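Local structure of C-type lectin domain family 4, member a4 (Mus musculus, 3VYK) at residues L39-S44 / W75-P80; C100-H105 / N113-K118. The protein is an inhibitory receptor of mouse dendritic cells whose C-type lectin domain, the part described here, binds N-glycans carrying a bisecting N-acetylglucosamine in a calcium-dependent way. One frame throughout, in Å; residues are numbered along the deposited sequence.

How the contacts relate
Both contacts belong to the single C-type lectin domain and follow one another along the chain: contact 1 is complete before contact 2 begins. Their centres lie about 15 Å apart. Contact 1 joins the loop between strand 38-39 and helix 45-53 to the turn after strand 73-75, away from the sugar site. Contact 2 joins the two strands of the beta hairpin 100-106 and 109-115, and holds two of the five calcium-binding residues and five of the eleven glycan-pocket residues. Strand 61-67 lies between them, pairing with both 73-75 and 100-106, and Ile42 CD1 packs on Ile103 CD1 at 3.9 Å. Part of the glycan site is thus carried by a hairpin that packs against the loop of contact 1.

Contact 1. Residues L39-S44 / W75-P80; sequences LVVIHS and WIDQTP
Val41 lays its CG1 methyl over one face of the Trp75 indole, a CH-pi contact 3.9 Å from the centroid of the five-membered ring. With CG1 anti to the backbone N (chi1 167°), this methyl covers the indole and also meets Thr79 OG1, and both methyls of the valine come against the Asp77 carboxylate. A branched, wholly apolar residue suits this wedge between an aromatic face and a turn. The broad indole also spans the backbone beyond Val41, and the Ile42 N lies above the same face, 3.4 Å from the plane; Ile42 CB adds an apolar contact to Trp75 CH2.

His43 supplies the polar link. Its NE2 donates to Thr79 OG1 at 2.8 Å, with the acceptor lying in the imidazole plane and an N-H...O angle of 149°. At the same ring edge, CE1 comes 3.2 Å from Pro80 O. The Thr79 hydroxyl donates its own hydrogen bond to Asp77 OD1 at 2.6 Å, which leaves its oxygen to accept from the histidine. Asp77 OD1 also takes the Thr79 N, from above the carboxylate plane, in an Asx turn that overlaps the end of the type I beta turn from Trp75 to Gln78. Farther along, Ile76 CD1 packs on Leu39 CB at 3.8 Å.

Around this pair of loops, Leu39 and Ile76 both rest against Trp25 of helix 25-34, Ile42 fits between Ile63 of strand 61-67 and helix 45-53, and Trp75 reaches Leu65 of strand 61-67.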
loop_
_atom_site.group_PDB
_atom_site.type_symbol
_atom_site.label_atom_id
_atom_site.label_comp_id
_atom_site.label_asym_id
_atom_site.label_seq_id
_atom_site.Cartn_x
_atom_site.Cartn_y
_atom_site.Cartn_z
ATOM N N LEU A 39 -6.117 -4.143 1.309
ATOM C CA LEU A 39 -5.024 -3.207 1.066
ATOM C C LEU A 39 -4.095 -3.757 -0.015
ATOM O O LEU A 39 -3.855 -4.970 -0.095
ATOM C CB LEU A 39 -4.263 -2.881 2.360
ATOM C CG LEU A 39 -5.017 -1.939 3.312
ATOM C CD1 LEU A 39 -4.336 -1.940 4.670
ATOM C CD2 LEU A 39 -5.099 -0.525 2.768
ATOM N N VAL A 40 -3.598 -2.854 -0.851
ATOM C CA VAL A 40 -2.909 -3.249 -2.081
ATOM C C VAL A 40 -1.665 -4.116 -1.862
ATOM O O VAL A 40 -0.876 -3.896 -0.945
ATOM C CB VAL A 40 -2.610 -2.014 -2.955
ATOM C CG1 VAL A 40 -1.553 -1.120 -2.321
ATOM C CG2 VAL A 40 -2.235 -2.424 -4.368
ATOM N N VAL A 41 -1.522 -5.118 -2.720
ATOM C CA VAL A 41 -0.385 -6.017 -2.719
ATOM C C VAL A 41 0.339 -5.798 -4.044
ATOM O O VAL A 41 -0.262 -5.941 -5.103
ATOM C CB VAL A 41 -0.869 -7.482 -2.573
ATOM C CG1 VAL A 41 0.248 -8.464 -2.880
ATOM C CG2 VAL A 41 -1.430 -7.715 -1.168
ATOM N N ILE A 42 1.615 -5.419 -3.980
ATOM C CA ILE A 42 2.326 -4.904 -5.155
ATOM C C ILE A 42 3.379 -5.909 -5.610
ATOM O O ILE A 42 4.309 -6.221 -4.862
ATOM C CB ILE A 42 2.968 -3.545 -4.820
ATOM C CG1 ILE A 42 1.890 -2.549 -4.384
ATOM C CG2 ILE A 42 3.731 -2.992 -6.022
ATOM C CD1 ILE A 42 2.440 -1.268 -3.788
ATOM N N HIS A 43 3.235 -6.412 -6.839
ATOM C CA HIS A 43 4.119 -7.481 -7.313
ATOM C C HIS A 43 5.044 -7.143 -8.451
ATOM O O HIS A 43 5.794 -8.003 -8.906
ATOM C CB HIS A 43 3.324 -8.743 -7.621
ATOM C CG HIS A 43 2.975 -9.547 -6.395
ATOM N ND1 HIS A 43 3.913 -10.063 -5.577
ATOM C CD2 HIS A 43 1.741 -9.915 -5.864
ATOM C CE1 HIS A 43 3.306 -10.727 -4.566
ATOM N NE2 HIS A 43 1.981 -10.628 -4.741
ATOM N N SER A 44 5.040 -5.887 -8.884
ATOM C CA SER A 44 5.911 -5.446 -9.983
ATOM C C SER A 44 6.073 -3.946 -9.964
ATOM O O SER A 44 5.260 -3.222 -9.365
ATOM C CB SER A 44 5.326 -5.861 -11.340
ATOM O OG SER A 44 4.093 -5.188 -11.591
ATOM N N TRP A 75 2.965 -10.090 2.743
ATOM C CA TRP A 75 1.747 -9.528 2.170
ATOM C C TRP A 75 0.542 -10.093 2.842
ATOM O O TRP A 75 0.536 -11.264 3.231
ATOM C CB TRP A 75 1.660 -9.843 0.672
ATOM C CG TRP A 75 2.712 -9.145 -0.147
ATOM C CD1 TRP A 75 3.789 -9.721 -0.823
ATOM C CD2 TRP A 75 2.838 -7.701 -0.378
ATOM N NE1 TRP A 75 4.535 -8.759 -1.456
ATOM C CE2 TRP A 75 4.013 -7.523 -1.226
ATOM C CE3 TRP A 75 2.102 -6.581 0.005
ATOM C CZ2 TRP A 75 4.432 -6.263 -1.648
ATOM C CZ3 TRP A 75 2.529 -5.320 -0.419
ATOM C CH2 TRP A 75 3.667 -5.164 -1.225
ATOM N N ILE A 76 -0.497 -9.276 2.961
ATOM C CA ILE A 76 -1.711 -9.687 3.676
ATOM C C ILE A 76 -2.521 -10.780 2.979
ATOM O O ILE A 76 -3.316 -11.463 3.635
ATOM C CB ILE A 76 -2.617 -8.494 4.028
ATOM C CG1 ILE A 76 -3.075 -7.751 2.760
ATOM C CG2 ILE A 76 -1.913 -7.606 5.051
ATOM C CD1 ILE A 76 -4.053 -6.620 3.014
ATOM N N ASP A 77 -2.328 -10.954 1.671
ATOM C CA ASP A 77 -3.024 -12.030 0.951
ATOM C C ASP A 77 -2.203 -13.312 0.893
ATOM O O ASP A 77 -2.560 -14.258 0.171
ATOM C CB ASP A 77 -3.453 -11.581 -0.449
ATOM C CG ASP A 77 -2.284 -11.362 -1.393
ATOM O OD1 ASP A 77 -1.110 -11.449 -0.981
ATOM O OD2 ASP A 77 -2.553 -11.096 -2.579
ATOM N N GLN A 78 -1.110 -13.334 1.656
ATOM C CA GLN A 78 -0.202 -14.479 1.776
ATOM C C GLN A 78 0.541 -14.854 0.493
ATOM O O GLN A 78 1.203 -15.899 0.449
ATOM C CB GLN A 78 -0.915 -15.702 2.375
ATOM C CG GLN A 78 -1.332 -15.535 3.829
ATOM C CD GLN A 78 -2.301 -16.613 4.263
ATOM O OE1 GLN A 78 -3.479 -16.585 3.905
ATOM N NE2 GLN A 78 -1.810 -17.575 5.035
ATOM N N THR A 79 0.464 -14.007 -0.538
ATOM C CA THR A 79 1.302 -14.225 -1.718
ATOM C C THR A 79 2.758 -13.916 -1.363
ATOM O O THR A 79 3.017 -13.093 -0.488
ATOM C CB THR A 79 0.844 -13.420 -2.951
ATOM O OG1 THR A 79 0.849 -12.019 -2.650
ATOM C CG2 THR A 79 -0.559 -13.845 -3.382
ATOM N N PRO A 80 3.717 -14.592 -2.017
ATOM C CA PRO A 80 5.104 -14.464 -1.573
ATOM C C PRO A 80 5.669 -13.054 -1.727
ATOM O O PRO A 80 5.381 -12.364 -2.718
ATOM C CB PRO A 80 5.861 -15.455 -2.475
ATOM C CG PRO A 80 4.820 -16.393 -2.982
ATOM C CD PRO A 80 3.572 -15.580 -3.103
#

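Contact 2. Residues C100-H105 / N113-K118; sequences CVIINH and NDIPCK. With CA (calcium ion), chain C; NAG (2-acetamido-2-deoxy-beta-D-glucopyranose), chain B; MAN (alpha-D-mannopyranose), chain D; NAG (2-acetamido-2-deoxy-beta-D-glucopyranose), chain E.
Residues 100-105 and 113-115 run antiparallel as the two arms of a beta hairpin in the C-type lectin fold; the N-to-C directions of these short segments make an angle of 133°, so the pair is strongly twisted from exact antiparallel. Cys100 pairs with Ile115 and Ile102 with Asn113 as hydrogen-bonded pairs; the intervening Val101 and Asp114 form a non-hydrogen-bonded pair. The bond from Ile115 N to Cys100 O is 2.9 Å long. Beyond the strand, a disulfide joins Cys100 to Cys117 and fastens the chain after Pro116 to the start of the hairpin.

On the face shared by Cys100, Ile102 and Ile115, the two isoleucines cross at about a right angle, Ile102 CG2 meeting Ile115 CD1 at 3.5 Å. Ile115 CG2 then offers an apolar surface to the N-acetylglucosamine of chain B. Asn104 suits its place by hydrogen bonding through ND2 to both O7 and O3 of that sugar.

Asn113 and Asp114 bind the calcium ion together with Glu92, Asn94 and Glu98. Asp114 does so twice: its chi1 of 62° brings the carboxylate round to the ion bound by its own carbonyl. Its OD2 forms a salt bridge with Arg71, which probably helps orient the group. Mannose completes the site with two hydroxyls, O3 and O4, each 2.4 Å from the calcium ion, while Asp114 OD1 lies 2.3 Å from it.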
loop_
_atom_site.group_PDB
_atom_site.type_symbol
_atom_site.label_atom_id
_atom_site.label_comp_id
_atom_site.label_asym_id
_atom_site.label_seq_id
_atom_site.Cartn_x
_atom_site.Cartn_y
_atom_site.Cartn_z
ATOM N N CYS A 100 4.132 -1.409 9.782
ATOM C CA CYS A 100 3.281 -1.209 8.613
ATOM C C CYS A 100 4.035 -0.355 7.604
ATOM O O CYS A 100 5.110 0.166 7.906
ATOM C CB CYS A 100 1.963 -0.554 9.017
ATOM S SG CYS A 100 0.845 -1.693 9.878
ATOM N N VAL A 101 3.492 -0.258 6.396
ATOM C CA VAL A 101 4.203 0.371 5.279
ATOM C C VAL A 101 3.287 1.317 4.518
ATOM O O VAL A 101 2.135 0.964 4.194
ATOM C CB VAL A 101 4.749 -0.701 4.307
ATOM C CG1 VAL A 101 5.513 -0.064 3.139
ATOM C CG2 VAL A 101 5.646 -1.701 5.020
ATOM N N ILE A 102 3.809 2.514 4.233
ATOM C CA ILE A 102 3.144 3.434 3.326
ATOM C C ILE A 102 3.972 3.703 2.080
ATOM O O ILE A 102 5.200 3.604 2.095
ATOM C CB ILE A 102 2.800 4.810 3.975
ATOM C CG1 ILE A 102 4.053 5.527 4.506
ATOM C CG2 ILE A 102 1.709 4.637 5.023
ATOM C CD1 ILE A 102 3.795 6.947 4.991
ATOM N N ILE A 103 3.262 4.038 1.010
ATOM C CA ILE A 103 3.845 4.735 -0.127
ATOM C C ILE A 103 3.774 6.226 0.200
ATOM O O ILE A 103 2.705 6.754 0.515
ATOM C CB ILE A 103 3.058 4.448 -1.424
ATOM C CG1 ILE A 103 3.133 2.963 -1.774
ATOM C CG2 ILE A 103 3.582 5.299 -2.579
ATOM C CD1 ILE A 103 2.288 2.570 -2.971
ATOM N N ASN A 104 4.910 6.901 0.121
ATOM C CA ASN A 104 4.929 8.368 0.206
ATOM C C ASN A 104 5.957 8.974 -0.741
ATOM O O ASN A 104 6.789 8.266 -1.334
ATOM C CB ASN A 104 5.073 8.873 1.668
ATOM C CG ASN A 104 6.422 8.545 2.295
ATOM O OD1 ASN A 104 7.268 7.910 1.693
ATOM N ND2 ASN A 104 6.622 8.981 3.545
ATOM N N HIS A 105 5.867 10.290 -0.904
ATOM C CA HIS A 105 6.685 10.992 -1.872
ATOM C C HIS A 105 7.724 11.857 -1.221
ATOM O O HIS A 105 7.441 12.546 -0.241
ATOM C CB HIS A 105 5.794 11.826 -2.771
ATOM C CG HIS A 105 6.507 12.381 -3.965
ATOM N ND1 HIS A 105 7.060 13.617 -3.972
ATOM C CD2 HIS A 105 6.770 11.821 -5.209
ATOM C CE1 HIS A 105 7.634 13.838 -5.168
ATOM N NE2 HIS A 105 7.463 12.739 -5.925
ATOM N N ASN A 113 7.954 3.348 2.935
ATOM C CA ASN A 113 8.544 3.665 4.243
ATOM C C ASN A 113 7.801 2.884 5.305
ATOM O O ASN A 113 6.576 2.860 5.305
ATOM C CB ASN A 113 8.439 5.169 4.517
ATOM C CG ASN A 113 8.863 5.547 5.929
ATOM O OD1 ASN A 113 9.784 4.967 6.509
ATOM N ND2 ASN A 113 8.192 6.566 6.474
ATOM N N ASP A 114 8.546 2.230 6.194
ATOM C CA ASP A 114 7.914 1.654 7.379
ATOM C C ASP A 114 7.516 2.758 8.353
ATOM O O ASP A 114 8.294 3.711 8.608
ATOM C CB ASP A 114 8.779 0.572 8.056
ATOM C CG ASP A 114 10.118 1.088 8.567
ATOM O OD1 ASP A 114 10.656 2.082 8.010
ATOM O OD2 ASP A 114 10.639 0.447 9.515
ATOM N N ILE A 115 6.279 2.608 8.845
ATOM C CA ILE A 115 5.686 3.533 9.822
ATOM C C ILE A 115 4.877 2.777 10.899
ATOM O O ILE A 115 4.577 1.589 10.755
ATOM C CB ILE A 115 4.768 4.591 9.149
ATOM C CG1 ILE A 115 3.473 3.979 8.593
ATOM C CG2 ILE A 115 5.530 5.376 8.080
ATOM C CD1 ILE A 115 2.363 5.004 8.481
ATOM N N PRO A 116 4.506 3.477 11.992
ATOM C CA PRO A 116 3.652 2.821 12.965
ATOM C C PRO A 116 2.263 2.566 12.395
ATOM O O PRO A 116 1.677 3.436 11.738
ATOM C CB PRO A 116 3.604 3.839 14.117
ATOM C CG PRO A 116 4.831 4.671 13.934
ATOM C CD PRO A 116 4.889 4.824 12.443
ATOM N N CYS A 117 1.757 1.361 12.628
ATOM C CA CYS A 117 0.437 0.956 12.168
ATOM C C CYS A 117 -0.677 1.862 12.689
ATOM O O CYS A 117 -1.688 2.035 12.019
ATOM C CB CYS A 117 0.171 -0.510 12.547
ATOM S SG CYS A 117 1.383 -1.651 11.833
ATOM N N LYS A 118 -0.461 2.455 13.865
ATOM C CA LYS A 118 -1.491 3.280 14.483
ATOM C C LYS A 118 -1.584 4.676 13.868
ATOM O O LYS A 118 -2.568 5.378 14.087
ATOM C CB LYS A 118 -1.276 3.378 16.004
ATOM C CG LYS A 118 0.006 4.082 16.415
ATOM C CD LYS A 118 0.032 4.424 17.904
ATOM C CE LYS A 118 0.077 3.181 18.780
ATOM N NZ LYS A 118 0.325 3.546 20.202
HETATM CA CA CA C . 10.611 4.328 8.623
HETATM C C1 NAG B . 7.287 9.566 8.563
HETATM C C2 NAG B . 6.960 10.043 7.140
HETATM C C3 NAG B . 5.586 10.708 7.071
HETATM C C4 NAG B . 4.528 9.837 7.753
HETATM C C5 NAG B . 4.985 9.385 9.145
HETATM C C6 NAG B . 4.041 8.366 9.769
HETATM C C7 NAG B . 9.021 10.491 5.889
HETATM C C8 NAG B . 10.114 11.473 5.605
HETATM N N2 NAG B . 8.060 10.895 6.719
HETATM O O3 NAG B . 5.232 10.887 5.711
HETATM O O4 NAG B . 3.314 10.538 7.856
HETATM O O5 NAG B . 6.241 8.740 9.045
HETATM O O6 NAG B . 2.972 8.980 10.458
HETATM O O7 NAG B . 9.037 9.362 5.377
HETATM C C1 MAN D . 10.071 9.968 9.943
HETATM C C2 MAN D . 9.200 8.726 9.741
HETATM C C3 MAN D . 10.070 7.462 9.688
HETATM C C4 MAN D . 11.147 7.628 8.630
HETATM C C5 MAN D . 11.968 8.904 8.918
HETATM C C6 MAN D . 13.041 9.154 7.856
HETATM O O2 MAN D . 8.531 8.873 8.503
HETATM O O3 MAN D . 9.396 6.248 9.338
HETATM O O4 MAN D . 11.847 6.385 8.641
HETATM O O5 MAN D . 11.099 10.030 8.971
HETATM O O6 MAN D . 13.842 10.259 8.262
HETATM C C1 NAG E . 7.859 11.279 13.223
HETATM C C2 NAG E . 6.564 12.076 13.123
HETATM C C3 NAG E . 5.437 11.338 13.843
HETATM C C4 NAG E . 5.340 9.875 13.398
HETATM C C5 NAG E . 6.724 9.230 13.441
HETATM C C6 NAG E . 6.706 7.806 12.891
HETATM C C7 NAG E . 6.945 14.498 12.985
HETATM C C8 NAG E . 7.113 15.767 13.775
HETATM N N2 NAG E . 6.742 13.397 13.715
HETATM O O3 NAG E . 4.228 12.009 13.572
HETATM O O4 NAG E . 4.452 9.190 14.257
HETATM O O5 NAG E . 7.670 9.978 12.690
HETATM O O6 NAG E . 7.905 7.145 13.234
HETATM O O7 NAG E . 7.011 14.526 11.754
#